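Local coordinates for uncharacterized protein Sortase B (Clostridium perfringens, PDB 5YFK), which is probably a cysteine transpeptidase of the sortase B class, a family that joins sorted surface proteins to the bacterial cell wall, at residues 102-116 against 200-212. The protein carries 1 engineered substitution. Numbering follows the deposited sequence.
Sequences LNDDSNIVVYGHNMR and NDRILTLITSGYD. Engineered in segment 200-212: Ser209 (natural residue Cys).
With CG set anti to its backbone N (chi1 -171°) and the chain extended as far as NE, Arg202 reaches the loop before strand 107-111. There NE and NH1 both donate to Asp105 O, each at 2.9 Å, and NH1 also donates to Leu102 O at 2.6 Å. Both carbonyl oxygens lie close to the guanidinium plane, while Ile108 CD1 sits 3.8 Å above its centre. Asn107, its CG likewise anti to N, offers OD1 to Thr205 OG1 at 2.7 Å, the hydroxyl lying in the amide carbonyl plane on a lone pair. Five parallel bridges, Asn107-Ile203 to Tyr111-Ile207, align the neighbouring strands 107-111 and 203-210 of the sortase beta fold, their axes 18° apart. Leu204 CD1 packs on Ile108 and Val110; from the other face, Ile207 CD1 touches Val109 and Tyr111. The predicted proton donor/acceptor His113 follows strand 107-111; Ser209, engineered in place of the predicted acyl-thioester cysteine, ends strand 203-210. His113 ND1 and Ser209 OG share one water, which also accepts from Asn114 N; His113 NE2 bonds Leu80 O. Asn114 ND2 donates to Ser209 O (2.8 Å, 161° at the hydrogen), and Tyr211 OH to Asn114 O at 2.7 Å. Arg116 CD makes a CH-pi contact over the Tyr211 ring.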
loop_
_atom_site.group_PDB
_atom_site.type_symbol
_atom_site.label_atom_id
_atom_site.label_comp_id
_atom_site.label_asym_id
_atom_site.label_seq_id
_atom_site.Cartn_x
_atom_site.Cartn_y
_atom_site.Cartn_z
ATOM N N LEU A 102 12.688 1.725 4.480
ATOM C CA LEU A 102 11.538 2.482 4.976
ATOM C C LEU A 102 11.958 3.723 5.759
ATOM O O LEU A 102 11.229 4.716 5.799
ATOM C CB LEU A 102 10.641 1.598 5.841
ATOM C CG LEU A 102 9.930 0.458 5.107
ATOM C CD1 LEU A 102 9.033 -0.296 6.082
ATOM C CD2 LEU A 102 9.104 1.030 3.955
ATOM N N ASN A 103 13.204 3.749 6.230
ATOM C CA ASN A 103 13.720 4.968 6.872
ATOM C C ASN A 103 14.109 6.049 5.881
ATOM O O ASN A 103 14.002 7.242 6.183
ATOM C CB ASN A 103 14.920 4.636 7.755
ATOM C CG ASN A 103 14.543 3.764 8.936
ATOM O OD1 ASN A 103 13.545 4.017 9.614
ATOM N ND2 ASN A 103 15.253 2.655 9.096
ATOM N N ASP A 104 14.560 5.621 4.700
ATOM C CA ASP A 104 15.189 6.527 3.744
ATOM C C ASP A 104 14.362 6.822 2.504
ATOM O O ASP A 104 14.401 7.957 1.976
ATOM C CB ASP A 104 16.559 5.996 3.326
ATOM C CG ASP A 104 17.491 5.776 4.509
ATOM O OD1 ASP A 104 17.202 6.274 5.621
ATOM O OD2 ASP A 104 18.554 5.161 4.290
ATOM N N ASP A 105 13.698 5.809 1.957
ATOM C CA ASP A 105 13.227 5.912 0.573
ATOM C C ASP A 105 12.078 6.943 0.416
ATOM O O ASP A 105 11.206 7.061 1.283
ATOM C CB ASP A 105 12.787 4.537 0.072
ATOM C CG ASP A 105 13.949 3.574 -0.127
ATOM O OD1 ASP A 105 15.131 3.998 -0.026
ATOM O OD2 ASP A 105 13.666 2.376 -0.329
ATOM N N SER A 106 12.058 7.655 -0.708
ATOM C CA SER A 106 10.986 8.633 -0.966
ATOM C C SER A 106 9.694 7.991 -1.530
ATOM O O SER A 106 8.638 8.624 -1.532
ATOM C CB SER A 106 11.492 9.760 -1.881
ATOM O OG SER A 106 12.089 10.792 -1.104
ATOM N N ASN A 107 9.781 6.745 -1.999
ATOM C CA ASN A 107 8.584 6.011 -2.489
ATOM C C ASN A 107 8.501 4.683 -1.769
ATOM O O ASN A 107 9.379 3.845 -1.926
ATOM C CB ASN A 107 8.674 5.771 -3.983
ATOM C CG ASN A 107 7.410 5.168 -4.574
ATOM O OD1 ASN A 107 6.339 5.129 -3.931
ATOM N ND2 ASN A 107 7.514 4.726 -5.821
ATOM N N ILE A 108 7.459 4.524 -0.973
ATOM C CA ILE A 108 7.177 3.261 -0.302
ATOM C C ILE A 108 6.240 2.479 -1.223
ATOM O O ILE A 108 5.148 2.939 -1.559
ATOM C CB ILE A 108 6.519 3.511 1.054
ATOM C CG1 ILE A 108 7.432 4.399 1.916
ATOM C CG2 ILE A 108 6.194 2.174 1.738
ATOM C CD1 ILE A 108 6.746 5.054 3.096
ATOM N N VAL A 109 6.663 1.284 -1.604
ATOM C CA VAL A 109 5.914 0.540 -2.604
ATOM C C VAL A 109 5.338 -0.703 -2.000
ATOM O O VAL A 109 6.062 -1.520 -1.418
ATOM C CB VAL A 109 6.807 0.166 -3.804
ATOM C CG1 VAL A 109 6.066 -0.742 -4.773
ATOM C CG2 VAL A 109 7.279 1.426 -4.498
ATOM N N VAL A 110 4.016 -0.845 -2.121
ATOM C CA VAL A 110 3.309 -1.900 -1.436
ATOM C C VAL A 110 2.467 -2.685 -2.447
ATOM O O VAL A 110 1.781 -2.082 -3.286
ATOM C CB VAL A 110 2.411 -1.320 -0.310
ATOM C CG1 VAL A 110 1.637 -2.399 0.413
ATOM C CG2 VAL A 110 3.247 -0.509 0.665
ATOM N N TYR A 111 2.471 -4.010 -2.288
ATOM C CA TYR A 111 1.794 -4.949 -3.189
ATOM C C TYR A 111 0.745 -5.740 -2.439
ATOM O O TYR A 111 0.893 -6.067 -1.239
ATOM C CB TYR A 111 2.785 -5.944 -3.789
ATOM C CG TYR A 111 3.946 -5.352 -4.522
ATOM C CD1 TYR A 111 5.092 -4.961 -3.846
ATOM C CD2 TYR A 111 3.897 -5.166 -5.898
ATOM C CE1 TYR A 111 6.168 -4.435 -4.535
ATOM C CE2 TYR A 111 4.897 -4.477 -6.560
ATOM C CZ TYR A 111 6.051 -4.183 -5.877
ATOM O OH TYR A 111 7.095 -3.625 -6.537
ATOM N N GLY A 112 -0.268 -6.159 -3.176
ATOM C CA GLY A 112 -1.183 -7.194 -2.706
ATOM C C GLY A 112 -1.997 -7.778 -3.833
ATOM O O GLY A 112 -2.137 -7.164 -4.880
ATOM N N HIS A 113 -2.518 -8.976 -3.605
ATOM C CA HIS A 113 -3.330 -9.695 -4.572
ATOM C C HIS A 113 -4.665 -8.982 -4.823
ATOM O O HIS A 113 -5.230 -8.351 -3.916
ATOM C CB HIS A 113 -3.630 -11.110 -4.066
ATOM C CG HIS A 113 -2.541 -12.102 -4.342
ATOM N ND1 HIS A 113 -2.105 -12.386 -5.618
ATOM C CD2 HIS A 113 -1.951 -13.017 -3.535
ATOM C CE1 HIS A 113 -1.273 -13.415 -5.579
ATOM N NE2 HIS A 113 -1.108 -13.766 -4.319
ATOM N N ASN A 114 -5.207 -9.205 -6.027
ATOM C CA ASN A 114 -6.606 -8.965 -6.317
ATOM C C ASN A 114 -7.197 -10.236 -6.882
ATOM O O ASN A 114 -6.986 -10.545 -8.045
ATOM C CB ASN A 114 -6.741 -7.828 -7.323
ATOM C CG ASN A 114 -8.128 -7.749 -7.950
ATOM O OD1 ASN A 114 -9.109 -8.259 -7.395
ATOM N ND2 ASN A 114 -8.232 -6.982 -9.023
ATOM N N MET A 115 -7.787 -11.047 -6.010
ATOM C CA MET A 115 -8.169 -12.398 -6.385
ATOM C C MET A 115 -9.654 -12.506 -6.740
ATOM O O MET A 115 -10.171 -13.606 -6.957
ATOM C CB MET A 115 -7.794 -13.372 -5.266
ATOM C CG MET A 115 -6.309 -13.695 -5.228
ATOM S SD MET A 115 -5.923 -15.062 -4.125
ATOM C CE MET A 115 -6.922 -16.377 -4.828
ATOM N N ARG A 116 -10.294 -11.355 -6.923
ATOM C CA ARG A 116 -11.611 -11.273 -7.570
ATOM C C ARG A 116 -12.711 -11.726 -6.621
ATOM O O ARG A 116 -13.871 -11.808 -7.004
ATOM C CB ARG A 116 -11.655 -12.101 -8.861
ATOM C CG ARG A 116 -10.808 -11.526 -9.987
ATOM C CD ARG A 116 -11.570 -11.485 -11.309
ATOM N NE ARG A 116 -12.224 -10.194 -11.539
ATOM C CZ ARG A 116 -12.779 -9.828 -12.693
ATOM N NH1 ARG A 116 -12.747 -10.648 -13.740
ATOM N NH2 ARG A 116 -13.362 -8.637 -12.807
ATOM N N ASN A 200 9.961 17.672 -2.589
ATOM C CA ASN A 200 10.114 17.433 -1.154
ATOM C C ASN A 200 9.182 16.358 -0.622
ATOM O O ASN A 200 9.310 15.939 0.526
ATOM C CB ASN A 200 9.862 18.710 -0.355
ATOM C CG ASN A 200 10.855 19.796 -0.668
ATOM O OD1 ASN A 200 12.064 19.554 -0.711
ATOM N ND2 ASN A 200 10.343 20.970 -1.008
ATOM N N ASP A 201 8.243 15.911 -1.444
ATOM C CA ASP A 201 7.210 15.010 -0.968
ATOM C C ASP A 201 7.719 13.581 -0.766
ATOM O O ASP A 201 8.750 13.161 -1.324
ATOM C CB ASP A 201 6.022 14.991 -1.933
ATOM C CG ASP A 201 5.172 16.247 -1.842
ATOM O OD1 ASP A 201 4.940 16.726 -0.713
ATOM O OD2 ASP A 201 4.632 16.675 -2.892
ATOM N N ARG A 202 7.002 12.849 0.075
ATOM C CA ARG A 202 7.214 11.415 0.198
ATOM C C ARG A 202 5.966 10.714 -0.303
ATOM O O ARG A 202 4.848 11.111 0.040
ATOM C CB ARG A 202 7.459 11.028 1.658
ATOM C CG ARG A 202 7.894 9.575 1.767
ATOM C CD ARG A 202 8.255 9.154 3.179
ATOM N NE ARG A 202 9.153 8.002 3.116
ATOM C CZ ARG A 202 9.637 7.354 4.173
ATOM N NH1 ARG A 202 10.588 6.443 4.006
ATOM N NH2 ARG A 202 9.122 7.567 5.374
ATOM N N ILE A 203 6.135 9.711 -1.141
ATOM C CA ILE A 203 4.979 9.075 -1.724
ATOM C C ILE A 203 4.832 7.612 -1.320
ATOM O O ILE A 203 5.804 6.951 -0.952
ATOM C CB ILE A 203 4.931 9.221 -3.260
ATOM C CG1 ILE A 203 6.194 8.651 -3.918
ATOM C CG2 ILE A 203 4.694 10.698 -3.617
ATOM C CD1 ILE A 203 6.048 8.410 -5.420
ATOM N N LEU A 204 3.620 7.121 -1.550
ATOM C CA LEU A 204 3.215 5.756 -1.285
ATOM C C LEU A 204 2.563 5.216 -2.555
ATOM O O LEU A 204 1.688 5.873 -3.144
ATOM C CB LEU A 204 2.186 5.734 -0.161
ATOM C CG LEU A 204 1.611 4.365 0.245
ATOM C CD1 LEU A 204 2.604 3.339 0.740
ATOM C CD2 LEU A 204 0.553 4.584 1.291
ATOM N N THR A 205 3.059 4.091 -3.030
ATOM C CA THR A 205 2.530 3.470 -4.246
ATOM C C THR A 205 1.916 2.130 -3.887
ATOM O O THR A 205 2.606 1.261 -3.349
ATOM C CB THR A 205 3.660 3.269 -5.265
ATOM O OG1 THR A 205 4.279 4.535 -5.543
ATOM C CG2 THR A 205 3.181 2.584 -6.552
ATOM N N LEU A 206 0.660 1.935 -4.273
ATOM C CA LEU A 206 -0.033 0.677 -4.037
ATOM C C LEU A 206 -0.300 -0.025 -5.347
ATOM O O LEU A 206 -0.820 0.584 -6.268
ATOM C CB LEU A 206 -1.376 0.911 -3.332
ATOM C CG LEU A 206 -1.378 1.783 -2.073
ATOM C CD1 LEU A 206 -2.780 1.900 -1.511
ATOM C CD2 LEU A 206 -0.412 1.253 -1.033
ATOM N N ILE A 207 0.092 -1.295 -5.418
ATOM C CA ILE A 207 0.048 -2.047 -6.666
ATOM C C ILE A 207 -0.705 -3.342 -6.501
ATOM O O ILE A 207 -0.388 -4.165 -5.617
ATOM C CB ILE A 207 1.469 -2.323 -7.206
ATOM C CG1 ILE A 207 2.160 -0.991 -7.542
ATOM C CG2 ILE A 207 1.397 -3.181 -8.454
ATOM C CD1 ILE A 207 3.652 -1.142 -7.777
ATOM N N THR A 208 -1.602 -3.591 -7.453
ATOM C CA THR A 208 -2.283 -4.841 -7.532
ATOM C C THR A 208 -2.482 -5.292 -8.984
ATOM O O THR A 208 -2.161 -4.557 -9.923
ATOM C CB THR A 208 -3.608 -4.827 -6.752
ATOM O OG1 THR A 208 -4.092 -6.155 -6.610
ATOM C CG2 THR A 208 -4.693 -3.985 -7.416
ATOM N N SER A 209 -3.036 -6.494 -9.163
ATOM C CA SER A 209 -3.362 -6.969 -10.491
ATOM C C SER A 209 -4.786 -6.596 -10.890
ATOM O O SER A 209 -5.640 -6.378 -10.036
ATOM C CB SER A 209 -3.131 -8.467 -10.580
ATOM O OG SER A 209 -4.117 -9.169 -9.852
ATOM N N GLY A 210 -5.009 -6.391 -12.188
ATOM C CA GLY A 210 -6.354 -6.177 -12.679
ATOM C C GLY A 210 -6.707 -7.142 -13.796
ATOM O O GLY A 210 -5.880 -7.961 -14.217
ATOM N N TYR A 211 -7.987 -7.192 -14.123
ATOM C CA TYR A 211 -8.464 -8.166 -15.097
ATOM C C TYR A 211 -9.141 -7.560 -16.313
ATOM O O TYR A 211 -9.636 -8.289 -17.173
ATOM C CB TYR A 211 -9.394 -9.129 -14.402
ATOM C CG TYR A 211 -8.699 -9.876 -13.322
ATOM C CD1 TYR A 211 -7.864 -10.939 -13.628
ATOM C CD2 TYR A 211 -8.739 -9.431 -12.004
ATOM C CE1 TYR A 211 -7.133 -11.585 -12.649
ATOM C CE2 TYR A 211 -7.938 -10.019 -11.034
ATOM C CZ TYR A 211 -7.200 -11.144 -11.346
ATOM O OH TYR A 211 -6.515 -11.830 -10.358
ATOM N N ASP A 212 -8.970 -6.261 -16.505
ATOM C CA ASP A 212 -9.455 -5.623 -17.727
ATOM C C ASP A 212 -8.760 -6.164 -18.993
ATOM O O ASP A 212 -9.300 -6.071 -20.090
ATOM C CB ASP A 212 -9.250 -4.117 -17.663
ATOM C CG ASP A 212 -10.336 -3.417 -16.920
ATOM O OD1 ASP A 212 -11.296 -4.092 -16.525
ATOM O OD2 ASP A 212 -10.183 -2.210 -16.646
HETATM O O HOH W 1 -3.560 -10.852 -7.754
#